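Local coordinates for protein DnaJ homolog subfamily C member 3 (Mus musculus, PDB 3IEG) that acts as a co-chaperone in the unfolded protein response of the endoplasmic reticulum, binds misfolded proteins and inhibits the GCN2 kinase that attenuates protein synthesis, at residues L48-T61 with A73-G85. Numbering follows the deposited sequence.
Sequences LAMGKSKAALPDLT and ARLQRGHLLLKQG
L80 and L60 knit helix 71-84 to helix 53-66, each fitting as a knob into a hole of the other segment. The side chain of L80 sits among L48, S53, L57 and L60. Its CD2 reaches S53 CB at 3.6 Å, while its CD1 meets L60 CD1 at 3.9 Å, the two leucine side chains crossing at about a right angle. L60 in turn sits among A73, Q76, R77 and L80: one branch, CD2, lies 3.6 Å from A73 O, and the other, CD1, is 3.9 Å from Q76 CB. L48, in the last turn of helix 37-50, lies with its CD2 4.2 Å from Q76 CG.

Toward T61 the contact becomes more polar. With CG turned anti to the backbone N (chi1 -173°), the R77 side chain passes across L57, whose CD1 touches R77 CG at 3.6 Å, then bends at chi3 to bring its guanidinium beside T61. The T61 methyl CG2 meets that group at its edge, and a water links R77 NH1 to T61 O. D93 of helix 87-98 takes the NE side in a salt bridge, so R77 is held by D93 within TPR 3 and reaches helix 53-66 through the water and its packing on L57 and T61. W152, from a loop farther along the chain, packs on S53 and L80.

The axes of the two helical segments approach to 9.4 Å, with 139° between their directions. This packing of the first helix of TPR 3 on the second helix of TPR 2, with L48 of the first contributing, is the inter-repeat interface by which tetratricopeptide repeats stack into a superhelix, here the TPR domain of a longer protein.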
loop_
_atom_site.group_PDB
_atom_site.type_symbol
_atom_site.label_atom_id
_atom_site.label_comp_id
_atom_site.label_asym_id
_atom_site.label_seq_id
_atom_site.Cartn_x
_atom_site.Cartn_y
_atom_site.Cartn_z
ATOM N N LEU A 48 -8.085 -26.679 -5.267
ATOM C CA LEU A 48 -9.274 -25.865 -5.037
ATOM C C LEU A 48 -9.694 -25.910 -3.569
ATOM O O LEU A 48 -10.001 -24.872 -2.980
ATOM C CB LEU A 48 -10.416 -26.281 -5.967
ATOM C CG LEU A 48 -10.784 -25.358 -7.144
ATOM C CD1 LEU A 48 -9.773 -24.220 -7.400
ATOM C CD2 LEU A 48 -11.058 -26.138 -8.431
ATOM N N ALA A 49 -9.675 -27.111 -2.985
ATOM C CA ALA A 49 -10.032 -27.303 -1.578
ATOM C C ALA A 49 -9.071 -26.583 -0.619
ATOM O O ALA A 49 -9.496 -26.031 0.384
ATOM C CB ALA A 49 -10.127 -28.774 -1.253
HETATM N N MSE A 50 -7.784 -26.592 -0.942
HETATM C CA MSE A 50 -6.798 -25.774 -0.246
HETATM C C MSE A 50 -7.025 -24.283 -0.511
HETATM O O MSE A 50 -6.557 -23.421 0.239
HETATM C CB MSE A 50 -5.394 -26.140 -0.717
HETATM C CG MSE A 50 -4.965 -27.568 -0.416
HETATM SE SE MSE A 50 -3.164 -27.977 -1.117
HETATM C CE MSE A 50 -2.784 -29.588 -0.079
ATOM N N GLY A 51 -7.721 -23.981 -1.603
ATOM C CA GLY A 51 -7.925 -22.607 -2.022
ATOM C C GLY A 51 -6.735 -22.002 -2.736
ATOM O O GLY A 51 -6.532 -20.796 -2.660
ATOM N N LYS A 52 -5.945 -22.820 -3.432
ATOM C CA LYS A 52 -4.780 -22.310 -4.171
ATOM C C LYS A 52 -5.079 -22.258 -5.670
ATOM O O LYS A 52 -4.673 -23.148 -6.426
ATOM C CB LYS A 52 -3.525 -23.158 -3.906
ATOM C CG LYS A 52 -3.119 -23.310 -2.440
ATOM C CD LYS A 52 -1.746 -23.938 -2.319
ATOM C CE LYS A 52 -1.608 -24.686 -1.018
ATOM N NZ LYS A 52 -0.258 -25.321 -0.868
ATOM N N SER A 53 -5.787 -21.214 -6.091
ATOM C CA SER A 53 -6.261 -21.105 -7.475
ATOM C C SER A 53 -5.140 -20.948 -8.498
ATOM O O SER A 53 -5.267 -21.398 -9.627
ATOM C CB SER A 53 -7.243 -19.957 -7.617
ATOM O OG SER A 53 -6.595 -18.724 -7.385
ATOM N N LYS A 54 -4.048 -20.313 -8.101
ATOM C CA LYS A 54 -2.871 -20.192 -8.958
ATOM C C LYS A 54 -2.419 -21.565 -9.428
ATOM O O LYS A 54 -2.035 -21.720 -10.581
ATOM C CB LYS A 54 -1.727 -19.502 -8.212
ATOM C CG LYS A 54 -0.532 -19.117 -9.063
ATOM C CD LYS A 54 0.220 -17.912 -8.451
ATOM C CE LYS A 54 -0.639 -16.629 -8.455
ATOM N NZ LYS A 54 -0.009 -15.520 -7.678
ATOM N N ALA A 55 -2.477 -22.550 -8.531
ATOM C CA ALA A 55 -2.063 -23.917 -8.827
ATOM C C ALA A 55 -3.144 -24.729 -9.552
ATOM O O ALA A 55 -2.832 -25.562 -10.401
ATOM C CB ALA A 55 -1.642 -24.612 -7.555
ATOM N N ALA A 56 -4.409 -24.477 -9.220
ATOM C CA ALA A 56 -5.527 -25.174 -9.848
ATOM C C ALA A 56 -5.687 -24.859 -11.327
ATOM O O ALA A 56 -5.923 -25.765 -12.135
ATOM C CB ALA A 56 -6.815 -24.883 -9.116
ATOM N N LEU A 57 -5.557 -23.587 -11.683
ATOM C CA LEU A 57 -5.823 -23.153 -13.060
ATOM C C LEU A 57 -5.068 -23.952 -14.139
ATOM O O LEU A 57 -5.707 -24.529 -15.015
ATOM C CB LEU A 57 -5.646 -21.633 -13.220
ATOM C CG LEU A 57 -5.794 -21.026 -14.620
ATOM C CD1 LEU A 57 -7.196 -21.205 -15.171
ATOM C CD2 LEU A 57 -5.427 -19.539 -14.617
ATOM N N PRO A 58 -3.721 -24.018 -14.077
ATOM C CA PRO A 58 -3.075 -24.821 -15.127
ATOM C C PRO A 58 -3.617 -26.245 -15.256
ATOM O O PRO A 58 -3.702 -26.752 -16.364
ATOM C CB PRO A 58 -1.589 -24.813 -14.739
ATOM C CG PRO A 58 -1.549 -24.262 -13.319
ATOM C CD PRO A 58 -2.738 -23.394 -13.173
ATOM N N ASP A 59 -4.003 -26.879 -14.153
ATOM C CA ASP A 59 -4.579 -28.229 -14.238
ATOM C C ASP A 59 -5.988 -28.213 -14.824
ATOM O O ASP A 59 -6.352 -29.092 -15.601
ATOM C CB ASP A 59 -4.569 -28.952 -12.880
ATOM C CG ASP A 59 -3.168 -29.281 -12.393
ATOM O OD1 ASP A 59 -2.222 -29.236 -13.201
ATOM O OD2 ASP A 59 -3.007 -29.588 -11.195
ATOM N N LEU A 60 -6.773 -27.210 -14.460
ATOM C CA LEU A 60 -8.097 -27.063 -15.030
ATOM C C LEU A 60 -8.019 -26.899 -16.536
ATOM O O LEU A 60 -8.696 -27.621 -17.268
ATOM C CB LEU A 60 -8.848 -25.903 -14.400
ATOM C CG LEU A 60 -9.371 -26.206 -12.992
ATOM C CD1 LEU A 60 -9.904 -24.948 -12.356
ATOM C CD2 LEU A 60 -10.449 -27.291 -13.021
ATOM N N THR A 61 -7.168 -25.987 -17.007
ATOM C CA THR A 61 -7.049 -25.795 -18.449
ATOM C C THR A 61 -6.397 -26.994 -19.145
ATOM O O THR A 61 -6.666 -27.253 -20.317
ATOM C CB THR A 61 -6.366 -24.452 -18.878
ATOM O OG1 THR A 61 -5.035 -24.695 -19.338
ATOM C CG2 THR A 61 -6.357 -23.428 -17.780
ATOM N N ALA A 73 -14.920 -29.214 -15.034
ATOM C CA ALA A 73 -13.647 -28.517 -14.991
ATOM C C ALA A 73 -13.742 -27.132 -15.599
ATOM O O ALA A 73 -13.103 -26.193 -15.114
ATOM C CB ALA A 73 -12.579 -29.326 -15.689
ATOM N N ARG A 74 -14.533 -27.004 -16.662
ATOM C CA ARG A 74 -14.725 -25.722 -17.312
ATOM C C ARG A 74 -15.539 -24.792 -16.420
ATOM O O ARG A 74 -15.240 -23.605 -16.323
ATOM C CB ARG A 74 -15.367 -25.885 -18.689
ATOM C CG ARG A 74 -15.529 -24.570 -19.428
ATOM C CD ARG A 74 -16.082 -24.717 -20.829
ATOM N NE ARG A 74 -15.009 -24.772 -21.818
ATOM C CZ ARG A 74 -14.853 -25.783 -22.653
ATOM N NH1 ARG A 74 -15.706 -26.788 -22.617
ATOM N NH2 ARG A 74 -13.863 -25.797 -23.520
ATOM N N LEU A 75 -16.546 -25.329 -15.742
ATOM C CA LEU A 75 -17.294 -24.505 -14.813
ATOM C C LEU A 75 -16.354 -23.901 -13.767
ATOM O O LEU A 75 -16.423 -22.704 -13.487
ATOM C CB LEU A 75 -18.425 -25.287 -14.158
ATOM C CG LEU A 75 -19.226 -24.519 -13.094
ATOM C CD1 LEU A 75 -19.942 -23.316 -13.679
ATOM C CD2 LEU A 75 -20.217 -25.431 -12.397
ATOM N N GLN A 76 -15.456 -24.726 -13.221
ATOM C CA GLN A 76 -14.506 -24.269 -12.205
ATOM C C GLN A 76 -13.570 -23.174 -12.721
ATOM O O GLN A 76 -13.334 -22.178 -12.037
ATOM C CB GLN A 76 -13.705 -25.444 -11.606
ATOM C CG GLN A 76 -14.518 -26.442 -10.754
ATOM C CD GLN A 76 -15.396 -25.769 -9.708
ATOM O OE1 GLN A 76 -15.001 -24.793 -9.078
ATOM N NE2 GLN A 76 -16.594 -26.293 -9.522
ATOM N N ARG A 77 -13.048 -23.348 -13.932
ATOM C CA ARG A 77 -12.185 -22.327 -14.534
ATOM C C ARG A 77 -12.922 -21.009 -14.731
ATOM O O ARG A 77 -12.363 -19.940 -14.478
ATOM C CB ARG A 77 -11.581 -22.800 -15.854
ATOM C CG ARG A 77 -10.564 -21.818 -16.391
ATOM C CD ARG A 77 -9.840 -22.327 -17.608
ATOM N NE ARG A 77 -10.727 -22.364 -18.754
ATOM C CZ ARG A 77 -10.350 -22.766 -19.952
ATOM N NH1 ARG A 77 -9.099 -23.152 -20.149
ATOM N NH2 ARG A 77 -11.221 -22.780 -20.943
ATOM N N GLY A 78 -14.171 -21.094 -15.174
ATOM C CA GLY A 78 -15.047 -19.935 -15.280
ATOM C C GLY A 78 -15.136 -19.142 -13.990
ATOM O O GLY A 78 -15.077 -17.915 -14.007
ATOM N N HIS A 79 -15.274 -19.830 -12.868
ATOM C CA HIS A 79 -15.272 -19.159 -11.570
ATOM C C HIS A 79 -13.983 -18.362 -11.329
ATOM O O HIS A 79 -14.041 -17.210 -10.893
ATOM C CB HIS A 79 -15.497 -20.150 -10.419
ATOM C CG HIS A 79 -16.840 -20.806 -10.434
ATOM N ND1 HIS A 79 -18.004 -20.116 -10.696
ATOM C CD2 HIS A 79 -17.206 -22.091 -10.220
ATOM C CE1 HIS A 79 -19.028 -20.949 -10.654
ATOM N NE2 HIS A 79 -18.571 -22.153 -10.361
ATOM N N LEU A 80 -12.837 -18.975 -11.614
ATOM C CA LEU A 80 -11.555 -18.347 -11.321
ATOM C C LEU A 80 -11.344 -17.159 -12.231
ATOM O O LEU A 80 -10.907 -16.118 -11.766
ATOM C CB LEU A 80 -10.370 -19.340 -11.416
ATOM C CG LEU A 80 -10.392 -20.593 -10.522
ATOM C CD1 LEU A 80 -9.186 -21.508 -10.768
ATOM C CD2 LEU A 80 -10.480 -20.204 -9.068
ATOM N N LEU A 81 -11.673 -17.314 -13.514
ATOM C CA LEU A 81 -11.591 -16.208 -14.486
ATOM C C LEU A 81 -12.442 -15.005 -14.086
ATOM O O LEU A 81 -11.971 -13.873 -14.122
ATOM C CB LEU A 81 -11.974 -16.672 -15.901
ATOM C CG LEU A 81 -11.077 -17.730 -16.557
ATOM C CD1 LEU A 81 -11.770 -18.440 -17.728
ATOM C CD2 LEU A 81 -9.741 -17.138 -16.974
ATOM N N LEU A 82 -13.690 -15.241 -13.699
ATOM C CA LEU A 82 -14.529 -14.149 -13.219
ATOM C C LEU A 82 -13.877 -13.409 -12.047
ATOM O O LEU A 82 -13.893 -12.186 -12.002
ATOM C CB LEU A 82 -15.914 -14.665 -12.830
ATOM C CG LEU A 82 -16.936 -13.692 -12.241
ATOM C CD1 LEU A 82 -17.162 -12.473 -13.124
ATOM C CD2 LEU A 82 -18.234 -14.427 -12.028
ATOM N N LYS A 83 -13.298 -14.155 -11.105
ATOM C CA LYS A 83 -12.611 -13.549 -9.964
ATOM C C LYS A 83 -11.378 -12.747 -10.403
ATOM O O LYS A 83 -11.029 -11.738 -9.799
ATOM C CB LYS A 83 -12.207 -14.613 -8.949
ATOM C CG LYS A 83 -13.333 -15.112 -8.038
ATOM C CD LYS A 83 -12.720 -15.778 -6.820
ATOM C CE LYS A 83 -13.753 -16.400 -5.929
ATOM N NZ LYS A 83 -13.054 -17.016 -4.753
ATOM N N GLN A 84 -10.730 -13.201 -11.464
ATOM C CA GLN A 84 -9.574 -12.508 -12.004
ATOM C C GLN A 84 -9.976 -11.285 -12.843
ATOM O O GLN A 84 -9.127 -10.504 -13.254
ATOM C CB GLN A 84 -8.725 -13.482 -12.822
ATOM C CG GLN A 84 -8.009 -14.546 -11.998
ATOM C CD GLN A 84 -7.160 -15.480 -12.852
ATOM O OE1 GLN A 84 -7.210 -15.432 -14.077
ATOM N NE2 GLN A 84 -6.381 -16.342 -12.204
ATOM N N GLY A 85 -11.271 -11.115 -13.089
ATOM C CA GLY A 85 -11.781 -10.024 -13.921
ATOM C C GLY A 85 -11.542 -10.232 -15.410
ATOM O O GLY A 85 -11.630 -9.284 -16.199
HETATM O O HOH W 1 -8.090 -25.096 -21.707
#